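Local atomic coordinates of Pbp related beta-lactamase (Pyrococcus abyssi, PDB entry 2QMI), a protein that probably acts as a self-compartmentalizing serine peptidase, an octameric archaeal relative of the penicillin-binding proteins and serine beta-lactamases. Residues A[189-199]-A[236-247]; A[265-273]-A[283-291]. All blocks are in the same frame, centred on the assembly; numbering follows the deposited sequence.

Interaction 1: residues A[189-199]-A[236-247]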
loop_
_atom_site.group_PDB
_atom_site.type_symbol
_atom_site.label_atom_id
_atom_site.label_comp_id
_atom_site.label_asym_id
_atom_site.label_seq_id
_atom_site.Cartn_x
_atom_site.Cartn_y
_atom_site.Cartn_z
ATOM N N LEU A 189 42.931 -7.711 -36.341
ATOM C CA LEU A 189 41.658 -7.916 -37.017
ATOM C C LEU A 189 41.722 -8.002 -38.546
ATOM O O LEU A 189 41.175 -8.931 -39.137
ATOM C CB LEU A 189 40.671 -6.817 -36.609
ATOM C CG LEU A 189 40.305 -6.792 -35.123
ATOM C CD1 LEU A 189 39.182 -5.772 -34.879
ATOM C CD2 LEU A 189 39.869 -8.192 -34.690
ATOM N N GLU A 190 42.379 -7.040 -39.188
ATOM C CA GLU A 190 42.460 -7.049 -40.649
ATOM C C GLU A 190 43.294 -8.219 -41.174
ATOM O O GLU A 190 42.862 -8.929 -42.073
ATOM C CB GLU A 190 42.987 -5.699 -41.164
ATOM C CG GLU A 190 42.084 -4.530 -40.764
ATOM C CD GLU A 190 42.462 -3.197 -41.405
ATOM O OE1 GLU A 190 43.651 -2.808 -41.339
ATOM O OE2 GLU A 190 41.554 -2.528 -41.964
ATOM N N PRO A 191 44.495 -8.441 -40.622
ATOM C CA PRO A 191 45.287 -9.570 -41.118
ATOM C C PRO A 191 44.619 -10.921 -40.863
ATOM O O PRO A 191 44.944 -11.921 -41.513
ATOM C CB PRO A 191 46.616 -9.425 -40.368
ATOM C CG PRO A 191 46.246 -8.639 -39.138
ATOM C CD PRO A 191 45.274 -7.633 -39.673
ATOM N N LEU A 192 43.682 -10.953 -39.918
ATOM C CA LEU A 192 42.972 -12.188 -39.589
ATOM C C LEU A 192 41.649 -12.292 -40.353
ATOM O O LEU A 192 40.956 -13.304 -40.271
ATOM C CB LEU A 192 42.716 -12.265 -38.081
ATOM C CG LEU A 192 43.356 -13.419 -37.308
ATOM C CD1 LEU A 192 44.798 -13.637 -37.750
ATOM C CD2 LEU A 192 43.285 -13.107 -35.814
ATOM N N GLY A 193 41.303 -11.241 -41.087
ATOM C CA GLY A 193 40.076 -11.245 -41.869
ATOM C C GLY A 193 38.780 -10.928 -41.135
ATOM O O GLY A 193 37.689 -11.112 -41.688
ATOM N N MET A 194 38.893 -10.450 -39.898
ATOM C CA MET A 194 37.726 -10.109 -39.091
ATOM C C MET A 194 37.239 -8.712 -39.445
ATOM O O MET A 194 37.598 -7.732 -38.784
ATOM C CB MET A 194 38.092 -10.194 -37.611
ATOM C CG MET A 194 38.360 -11.624 -37.165
ATOM S SD MET A 194 39.495 -11.772 -35.798
ATOM C CE MET A 194 38.384 -11.364 -34.395
ATOM N N ASN A 195 36.416 -8.634 -40.489
ATOM C CA ASN A 195 35.897 -7.363 -40.973
ATOM C C ASN A 195 34.601 -6.907 -40.321
ATOM O O ASN A 195 34.049 -5.878 -40.707
ATOM C CB ASN A 195 35.713 -7.428 -42.490
ATOM C CG ASN A 195 36.982 -7.870 -43.210
ATOM O OD1 ASN A 195 38.041 -7.251 -43.071
ATOM N ND2 ASN A 195 36.877 -8.949 -43.985
ATOM N N ARG A 196 34.112 -7.667 -39.345
ATOM C CA ARG A 196 32.885 -7.295 -38.639
ATOM C C ARG A 196 33.083 -7.378 -37.125
ATOM O O ARG A 196 32.236 -7.881 -36.385
ATOM C CB ARG A 196 31.711 -8.168 -39.104
ATOM C CG ARG A 196 31.344 -7.912 -40.568
ATOM C CD ARG A 196 30.059 -8.598 -41.027
ATOM N NE ARG A 196 28.871 -8.122 -40.319
ATOM C CZ ARG A 196 28.184 -8.856 -39.452
ATOM N NH1 ARG A 196 28.565 -10.096 -39.190
ATOM N NH2 ARG A 196 27.122 -8.349 -38.839
ATOM N N SER A 197 34.236 -6.880 -36.684
ATOM C CA SER A 197 34.600 -6.833 -35.277
ATOM C C SER A 197 34.888 -5.354 -35.034
ATOM O O SER A 197 35.753 -4.787 -35.695
ATOM C CB SER A 197 35.848 -7.684 -35.031
ATOM O OG SER A 197 35.610 -9.037 -35.399
ATOM N N TYR A 198 34.181 -4.729 -34.095
ATOM C CA TYR A 198 34.354 -3.292 -33.871
ATOM C C TYR A 198 34.641 -2.797 -32.449
ATOM O O TYR A 198 34.560 -3.546 -31.473
ATOM C CB TYR A 198 33.106 -2.559 -34.356
ATOM C CG TYR A 198 32.520 -3.033 -35.675
ATOM C CD1 TYR A 198 33.068 -2.632 -36.899
ATOM C CD2 TYR A 198 31.378 -3.835 -35.700
ATOM C CE1 TYR A 198 32.488 -3.013 -38.113
ATOM C CE2 TYR A 198 30.794 -4.219 -36.906
ATOM C CZ TYR A 198 31.352 -3.804 -38.106
ATOM O OH TYR A 198 30.767 -4.184 -39.292
ATOM N N PHE A 199 34.945 -1.502 -32.365
ATOM C CA PHE A 199 35.203 -0.792 -31.110
ATOM C C PHE A 199 34.318 0.451 -31.044
ATOM O O PHE A 199 33.705 0.747 -30.015
ATOM C CB PHE A 199 36.664 -0.335 -31.025
ATOM C CG PHE A 199 37.581 -1.338 -30.396
ATOM C CD1 PHE A 199 37.443 -1.675 -29.051
ATOM C CD2 PHE A 199 38.588 -1.940 -31.139
ATOM C CE1 PHE A 199 38.296 -2.598 -28.455
ATOM C CE2 PHE A 199 39.447 -2.865 -30.553
ATOM C CZ PHE A 199 39.300 -3.196 -29.207
ATOM N N GLY A 236 36.038 -4.213 -24.471
ATOM C CA GLY A 236 35.117 -3.397 -25.244
ATOM C C GLY A 236 34.892 -3.781 -26.692
ATOM O O GLY A 236 34.272 -3.042 -27.449
ATOM N N LEU A 237 35.367 -4.948 -27.087
ATOM C CA LEU A 237 35.204 -5.369 -28.465
ATOM C C LEU A 237 33.847 -6.034 -28.735
ATOM O O LEU A 237 33.329 -6.790 -27.906
ATOM C CB LEU A 237 36.352 -6.316 -28.838
ATOM C CG LEU A 237 36.601 -6.640 -30.310
ATOM C CD1 LEU A 237 36.951 -5.372 -31.092
ATOM C CD2 LEU A 237 37.730 -7.651 -30.389
ATOM N N LEU A 238 33.261 -5.705 -29.885
ATOM C CA LEU A 238 31.996 -6.292 -30.312
ATOM C C LEU A 238 32.336 -7.111 -31.556
ATOM O O LEU A 238 33.119 -6.668 -32.394
ATOM C CB LEU A 238 30.965 -5.220 -30.671
ATOM C CG LEU A 238 30.386 -4.331 -29.567
ATOM C CD1 LEU A 238 31.346 -3.200 -29.251
ATOM C CD2 LEU A 238 29.048 -3.764 -30.032
ATOM N N SER A 239 31.764 -8.303 -31.680
ATOM C CA SER A 239 32.062 -9.147 -32.827
ATOM C C SER A 239 30.950 -10.167 -33.025
ATOM O O SER A 239 29.890 -10.065 -32.403
ATOM C CB SER A 239 33.410 -9.853 -32.602
ATOM O OG SER A 239 33.855 -10.551 -33.755
ATOM N N SER A 240 31.192 -11.137 -33.902
ATOM C CA SER A 240 30.231 -12.199 -34.185
ATOM C C SER A 240 30.956 -13.521 -33.968
ATOM O O SER A 240 32.185 -13.536 -33.850
ATOM C CB SER A 240 29.740 -12.115 -35.632
ATOM O OG SER A 240 30.726 -12.597 -36.530
ATOM N N VAL A 241 30.210 -14.626 -33.916
ATOM C CA VAL A 241 30.829 -15.935 -33.704
ATOM C C VAL A 241 31.621 -16.400 -34.925
ATOM O O VAL A 241 32.548 -17.191 -34.799
ATOM C CB VAL A 241 29.790 -17.034 -33.325
ATOM C CG1 VAL A 241 29.047 -16.634 -32.056
ATOM C CG2 VAL A 241 28.822 -17.261 -34.463
ATOM N N LEU A 242 31.253 -15.914 -36.105
ATOM C CA LEU A 242 31.977 -16.285 -37.315
ATOM C C LEU A 242 33.365 -15.648 -37.304
ATOM O O LEU A 242 34.348 -16.291 -37.664
ATOM C CB LEU A 242 31.211 -15.845 -38.565
ATOM C CG LEU A 242 30.070 -16.768 -38.981
ATOM C CD1 LEU A 242 29.399 -16.222 -40.219
ATOM C CD2 LEU A 242 30.617 -18.162 -39.245
ATOM N N ASP A 243 33.438 -14.387 -36.880
ATOM C CA ASP A 243 34.707 -13.677 -36.812
ATOM C C ASP A 243 35.592 -14.305 -35.736
ATOM O O ASP A 243 36.796 -14.477 -35.936
ATOM C CB ASP A 243 34.471 -12.186 -36.509
ATOM C CG ASP A 243 34.328 -11.342 -37.775
ATOM O OD1 ASP A 243 33.811 -11.861 -38.787
ATOM O OD2 ASP A 243 34.717 -10.152 -37.755
ATOM N N LEU A 244 34.996 -14.653 -34.599
ATOM C CA LEU A 244 35.757 -15.272 -33.516
ATOM C C LEU A 244 36.240 -16.661 -33.927
ATOM O O LEU A 244 37.207 -17.181 -33.363
ATOM C CB LEU A 244 34.908 -15.359 -32.247
ATOM C CG LEU A 244 34.502 -13.997 -31.678
ATOM C CD1 LEU A 244 33.556 -14.185 -30.487
ATOM C CD2 LEU A 244 35.754 -13.222 -31.271
ATOM N N ALA A 245 35.563 -17.266 -34.901
ATOM C CA ALA A 245 35.978 -18.588 -35.390
ATOM C C ALA A 245 37.316 -18.413 -36.116
ATOM O O ALA A 245 38.252 -19.175 -35.904
ATOM C CB ALA A 245 34.934 -19.162 -36.337
ATOM N N LYS A 246 37.391 -17.392 -36.968
ATOM C CA LYS A 246 38.614 -17.096 -37.704
ATOM C C LYS A 246 39.712 -16.825 -36.686
ATOM O O LYS A 246 40.864 -17.204 -36.880
ATOM C CB LYS A 246 38.429 -15.851 -38.574
ATOM C CG LYS A 246 37.411 -15.999 -39.688
ATOM C CD LYS A 246 37.188 -14.674 -40.389
ATOM C CE LYS A 246 36.200 -14.822 -41.525
ATOM N NZ LYS A 246 35.879 -13.505 -42.129
ATOM N N TYR A 247 39.328 -16.156 -35.602
ATOM C CA TYR A 247 40.241 -15.805 -34.524
ATOM C C TYR A 247 40.750 -17.054 -33.811
ATOM O O TYR A 247 41.945 -17.178 -33.529
ATOM C CB TYR A 247 39.533 -14.878 -33.531
ATOM C CG TYR A 247 40.395 -14.408 -32.384
ATOM C CD1 TYR A 247 41.566 -13.684 -32.615
ATOM C CD2 TYR A 247 40.033 -14.673 -31.062
ATOM C CE1 TYR A 247 42.354 -13.236 -31.556
ATOM C CE2 TYR A 247 40.812 -14.231 -29.999
ATOM C CZ TYR A 247 41.972 -13.514 -30.253
ATOM O OH TYR A 247 42.745 -13.084 -29.203
HETATM O O HOH W 1 34.269 -10.927 -41.318
HETATM O O HOH W 2 31.182 -11.945 -39.019
HETATM O O HOH W 3 33.197 -0.691 -27.808
#
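Asp243, on the first turn of helix 241-252, turns its carboxylate to the loop that follows helix 180-189. Arg196 N gives its bond to the syn lone pair of Asp243 OD2 at 3.0 Å, and Ser197 OG to the anti lone pair of OD2 at 2.8 Å. Ser197 OG lies anti to its own carbonyl carbon (chi1 -60°), which brings it between Asp243 OD2 and Ser239 OG. The other oxygen, OD1, accepts from two waters. One also meets Asn195 N, the other Ser240 OG and Arg196 NH1. Arg196 NH1 also bonds Glu52 O, and its NH2 makes a salt bridge with Asp207. Ser240 OG caps the helix by accepting from Asp243 N. Lys246 stretches out and gives NZ to Gly193 O, 3.0 Å away and above the carbonyl plane. Alongside the helix, Met194 bends at chi3 and brings CE to 3.8 Å from Tyr247 CB, while Leu192 CD2 meets the Tyr247 ring edge. Tyr198 and Leu238 form a single antiparallel bridge. Leu237 CD1 sits over one face of the Phe199 ring. The loop thus packs on the start of helix 241-252 inside the beta-lactamase-type domain, and donors on both carboxylate oxygens probably stabilise the buried negative charge.

Interaction 2: residues A[265-273]-A[283-291]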
loop_
_atom_site.group_PDB
_atom_site.type_symbol
_atom_site.label_atom_id
_atom_site.label_comp_id
_atom_site.label_asym_id
_atom_site.label_seq_id
_atom_site.Cartn_x
_atom_site.Cartn_y
_atom_site.Cartn_z
ATOM N N GLU A 265 52.322 -20.140 -27.403
ATOM C CA GLU A 265 52.531 -21.083 -26.313
ATOM C C GLU A 265 52.746 -20.372 -24.988
ATOM O O GLU A 265 52.446 -20.916 -23.925
ATOM C CB GLU A 265 53.718 -21.985 -26.630
ATOM C CG GLU A 265 53.330 -23.148 -27.522
ATOM C CD GLU A 265 54.528 -23.835 -28.123
ATOM O OE1 GLU A 265 55.519 -24.069 -27.381
ATOM O OE2 GLU A 265 54.469 -24.151 -29.338
ATOM N N LYS A 266 53.270 -19.156 -25.050
ATOM C CA LYS A 266 53.485 -18.389 -23.831
ATOM C C LYS A 266 52.121 -18.024 -23.251
ATOM O O LYS A 266 51.912 -18.078 -22.043
ATOM C CB LYS A 266 54.276 -17.109 -24.126
ATOM C CG LYS A 266 55.777 -17.312 -24.286
ATOM C CD LYS A 266 56.525 -15.977 -24.247
ATOM C CE LYS A 266 58.024 -16.181 -24.418
ATOM N NZ LYS A 266 58.345 -16.857 -25.705
ATOM N N MET A 267 51.194 -17.666 -24.133
ATOM C CA MET A 267 49.848 -17.277 -23.729
ATOM C C MET A 267 49.039 -18.436 -23.157
ATOM O O MET A 267 48.167 -18.226 -22.315
ATOM C CB MET A 267 49.101 -16.671 -24.923
ATOM C CG MET A 267 49.732 -15.394 -25.458
ATOM S SD MET A 267 48.906 -14.751 -26.935
ATOM C CE MET A 267 47.314 -14.285 -26.244
ATOM N N GLU A 268 49.337 -19.654 -23.612
ATOM C CA GLU A 268 48.626 -20.852 -23.164
ATOM C C GLU A 268 49.291 -21.518 -21.967
ATOM O O GLU A 268 48.909 -22.620 -21.576
ATOM C CB GLU A 268 48.526 -21.872 -24.309
ATOM C CG GLU A 268 47.875 -21.341 -25.577
ATOM C CD GLU A 268 47.831 -22.375 -26.700
ATOM O OE1 GLU A 268 48.408 -23.475 -26.529
ATOM O OE2 GLU A 268 47.219 -22.086 -27.757
ATOM N N THR A 269 50.284 -20.855 -21.380
ATOM C CA THR A 269 50.988 -21.425 -20.234
ATOM C C THR A 269 50.400 -20.955 -18.902
ATOM O O THR A 269 50.212 -19.764 -18.682
ATOM C CB THR A 269 52.494 -21.065 -20.271
ATOM O OG1 THR A 269 53.068 -21.530 -21.498
ATOM C CG2 THR A 269 53.233 -21.717 -19.104
ATOM N N SER A 270 50.114 -21.901 -18.016
ATOM C CA SER A 270 49.557 -21.559 -16.720
ATOM C C SER A 270 50.654 -21.026 -15.798
ATOM O O SER A 270 51.496 -21.787 -15.321
ATOM C CB SER A 270 48.890 -22.786 -16.088
ATOM O OG SER A 270 48.206 -22.435 -14.894
ATOM N N TYR A 271 50.638 -19.714 -15.561
ATOM C CA TYR A 271 51.629 -19.072 -14.695
ATOM C C TYR A 271 51.157 -18.995 -13.248
ATOM O O TYR A 271 51.964 -18.893 -12.330
ATOM C CB TYR A 271 51.922 -17.654 -15.189
ATOM C CG TYR A 271 52.470 -17.610 -16.587
ATOM C CD1 TYR A 271 53.804 -17.935 -16.847
ATOM C CD2 TYR A 271 51.642 -17.305 -17.665
ATOM C CE1 TYR A 271 54.295 -17.961 -18.155
ATOM C CE2 TYR A 271 52.122 -17.332 -18.970
ATOM C CZ TYR A 271 53.446 -17.658 -19.207
ATOM O OH TYR A 271 53.908 -17.678 -20.501
ATOM N N ILE A 272 49.846 -19.045 -13.041
ATOM C CA ILE A 272 49.327 -18.951 -11.688
ATOM C C ILE A 272 47.962 -19.622 -11.541
ATOM O O ILE A 272 47.177 -19.674 -12.486
ATOM C CB ILE A 272 49.247 -17.457 -11.252
ATOM C CG1 ILE A 272 49.016 -17.364 -9.743
ATOM C CG2 ILE A 272 48.146 -16.737 -12.040
ATOM C CD1 ILE A 272 48.969 -15.936 -9.217
ATOM N N LYS A 273 47.695 -20.139 -10.346
ATOM C CA LYS A 273 46.438 -20.824 -10.056
ATOM C C LYS A 273 45.309 -19.819 -9.809
ATOM O O LYS A 273 45.515 -18.774 -9.194
ATOM C CB LYS A 273 46.626 -21.727 -8.828
ATOM C CG LYS A 273 45.500 -22.730 -8.563
ATOM C CD LYS A 273 45.699 -23.432 -7.209
ATOM C CE LYS A 273 44.622 -24.478 -6.913
ATOM N NZ LYS A 273 43.254 -23.887 -6.763
ATOM N N GLY A 283 44.323 -22.613 -14.280
ATOM C CA GLY A 283 45.124 -21.452 -13.944
ATOM C C GLY A 283 44.935 -20.324 -14.944
ATOM O O GLY A 283 43.975 -20.325 -15.719
ATOM N N TYR A 284 45.846 -19.358 -14.928
ATOM C CA TYR A 284 45.757 -18.224 -15.833
ATOM C C TYR A 284 47.050 -18.039 -16.619
ATOM O O TYR A 284 48.147 -18.106 -16.063
ATOM C CB TYR A 284 45.450 -16.934 -15.051
ATOM C CG TYR A 284 44.672 -15.901 -15.850
ATOM C CD1 TYR A 284 43.288 -16.004 -15.996
ATOM C CD2 TYR A 284 45.322 -14.834 -16.480
ATOM C CE1 TYR A 284 42.564 -15.073 -16.754
ATOM C CE2 TYR A 284 44.610 -13.895 -17.243
ATOM C CZ TYR A 284 43.233 -14.025 -17.376
ATOM O OH TYR A 284 42.525 -13.122 -18.140
ATOM N N GLY A 285 46.898 -17.821 -17.922
ATOM C CA GLY A 285 48.030 -17.584 -18.795
ATOM C C GLY A 285 47.994 -16.110 -19.160
ATOM O O GLY A 285 47.919 -15.264 -18.276
ATOM N N TYR A 286 48.045 -15.785 -20.448
ATOM C CA TYR A 286 47.987 -14.384 -20.861
ATOM C C TYR A 286 46.620 -14.055 -21.481
ATOM O O TYR A 286 46.386 -14.314 -22.666
ATOM C CB TYR A 286 49.108 -14.067 -21.858
ATOM C CG TYR A 286 50.500 -14.046 -21.254
ATOM C CD1 TYR A 286 50.686 -13.957 -19.873
ATOM C CD2 TYR A 286 51.632 -14.082 -22.066
ATOM C CE1 TYR A 286 51.962 -13.907 -19.322
ATOM C CE2 TYR A 286 52.911 -14.031 -21.527
ATOM C CZ TYR A 286 53.074 -13.945 -20.155
ATOM O OH TYR A 286 54.348 -13.896 -19.614
ATOM N N GLY A 287 45.727 -13.483 -20.670
ATOM C CA GLY A 287 44.395 -13.140 -21.150
ATOM C C GLY A 287 43.699 -14.411 -21.600
ATOM O O GLY A 287 42.912 -14.417 -22.544
ATOM N N LEU A 288 44.002 -15.502 -20.908
ATOM C CA LEU A 288 43.449 -16.800 -21.255
ATOM C C LEU A 288 43.436 -17.711 -20.035
ATOM O O LEU A 288 44.435 -17.807 -19.313
ATOM C CB LEU A 288 44.315 -17.421 -22.349
ATOM C CG LEU A 288 43.732 -17.842 -23.698
ATOM C CD1 LEU A 288 42.712 -16.839 -24.213
ATOM C CD2 LEU A 288 44.904 -17.996 -24.677
ATOM N N ILE A 289 42.309 -18.383 -19.810
ATOM C CA ILE A 289 42.187 -19.295 -18.683
ATOM C C ILE A 289 42.659 -20.680 -19.132
ATOM O O ILE A 289 42.401 -21.099 -20.266
ATOM C CB ILE A 289 40.732 -19.358 -18.182
ATOM C CG1 ILE A 289 40.276 -17.954 -17.767
ATOM C CG2 ILE A 289 40.622 -20.320 -17.005
ATOM C CD1 ILE A 289 38.840 -17.885 -17.269
ATOM N N ILE A 290 43.358 -21.388 -18.251
ATOM C CA ILE A 290 43.884 -22.705 -18.601
ATOM C C ILE A 290 43.165 -23.823 -17.850
ATOM O O ILE A 290 43.035 -23.765 -16.631
ATOM C CB ILE A 290 45.406 -22.754 -18.306
ATOM C CG1 ILE A 290 46.074 -21.495 -18.870
ATOM C CG2 ILE A 290 46.039 -23.998 -18.924
ATOM C CD1 ILE A 290 45.786 -21.246 -20.351
ATOM N N TYR A 291 42.696 -24.831 -18.584
ATOM C CA TYR A 291 41.982 -25.974 -17.997
ATOM C C TYR A 291 42.748 -27.272 -18.303
ATOM O O TYR A 291 42.506 -27.904 -19.325
ATOM C CB TYR A 291 40.577 -26.104 -18.604
ATOM C CG TYR A 291 39.689 -24.872 -18.560
ATOM C CD1 TYR A 291 38.670 -24.746 -17.605
ATOM C CD2 TYR A 291 39.802 -23.872 -19.531
ATOM C CE1 TYR A 291 37.784 -23.658 -17.633
ATOM C CE2 TYR A 291 38.921 -22.781 -19.568
ATOM C CZ TYR A 291 37.920 -22.684 -18.623
ATOM O OH TYR A 291 37.048 -21.623 -18.689
HETATM O O HOH W 4 56.117 -15.876 -20.780
#
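A classic beta bulge interrupts the pairing of edge strand 272-273 with strand 283-284 in the antiparallel sheet of the beta-lactamase-type domain. Tyr271 and Ile272 both face Tyr284. Tyr271 N gives a bond of 3.0 Å to Tyr284 O, and Tyr284 N gives one of 2.8 Å to Ile272 O. Further along, Tyr286 N points at Met267 O in a nearly straight bond (170°), so the end of helix 261-267 is tied to the loop after strand 283-284. The rings of Tyr271 and Tyr286 make an offset stack, with centroids 4.7 Å apart and planes at 17°. Tyr271 CE2 lies over the rim of the Tyr286 face, 3.4 Å from CE1 of that ring. Tyr271 OH gives a hydrogen bond of 2.6 Å to Lys266 O, and one water links it to Tyr286 OH. Tyr286 OH also bonds His102. On the helix side, Met267 CG packs 3.9 Å from Tyr286 CB, and Ile290 CD1 rests against Glu268 O. Tyr284 OH bonds His302, which lies in a pattern resembling the K(T/S)G motif of this family. Polar bonds at the Tyr271 and Tyr286 hydroxyls, together with the stack, restrain both rings where the helix gives way to the sheet edge.

Both interactions belong to the beta-lactamase-type part of the chain, their centres about 22 Å apart and their nearest atoms about 6 Å apart, without touching. They come in series along the chain: interaction 1 closes on helix 241-252, and interaction 2 opens on helix 261-267, the next helix. Helix 61-74 packs against both, meeting interaction 1 through Phe64 and interaction 2 through Ala66 and Met70. An SxxK-type pattern, probably the catalytic one, sits at its start, with Ser59 just before the helix and Lys62 in its first turn. Interaction 1 joins loop and helix, while interaction 2 joins helix and sheet edge. Interaction 2 probably lies nearer the active site, since Tyr284 touches residues of that pattern.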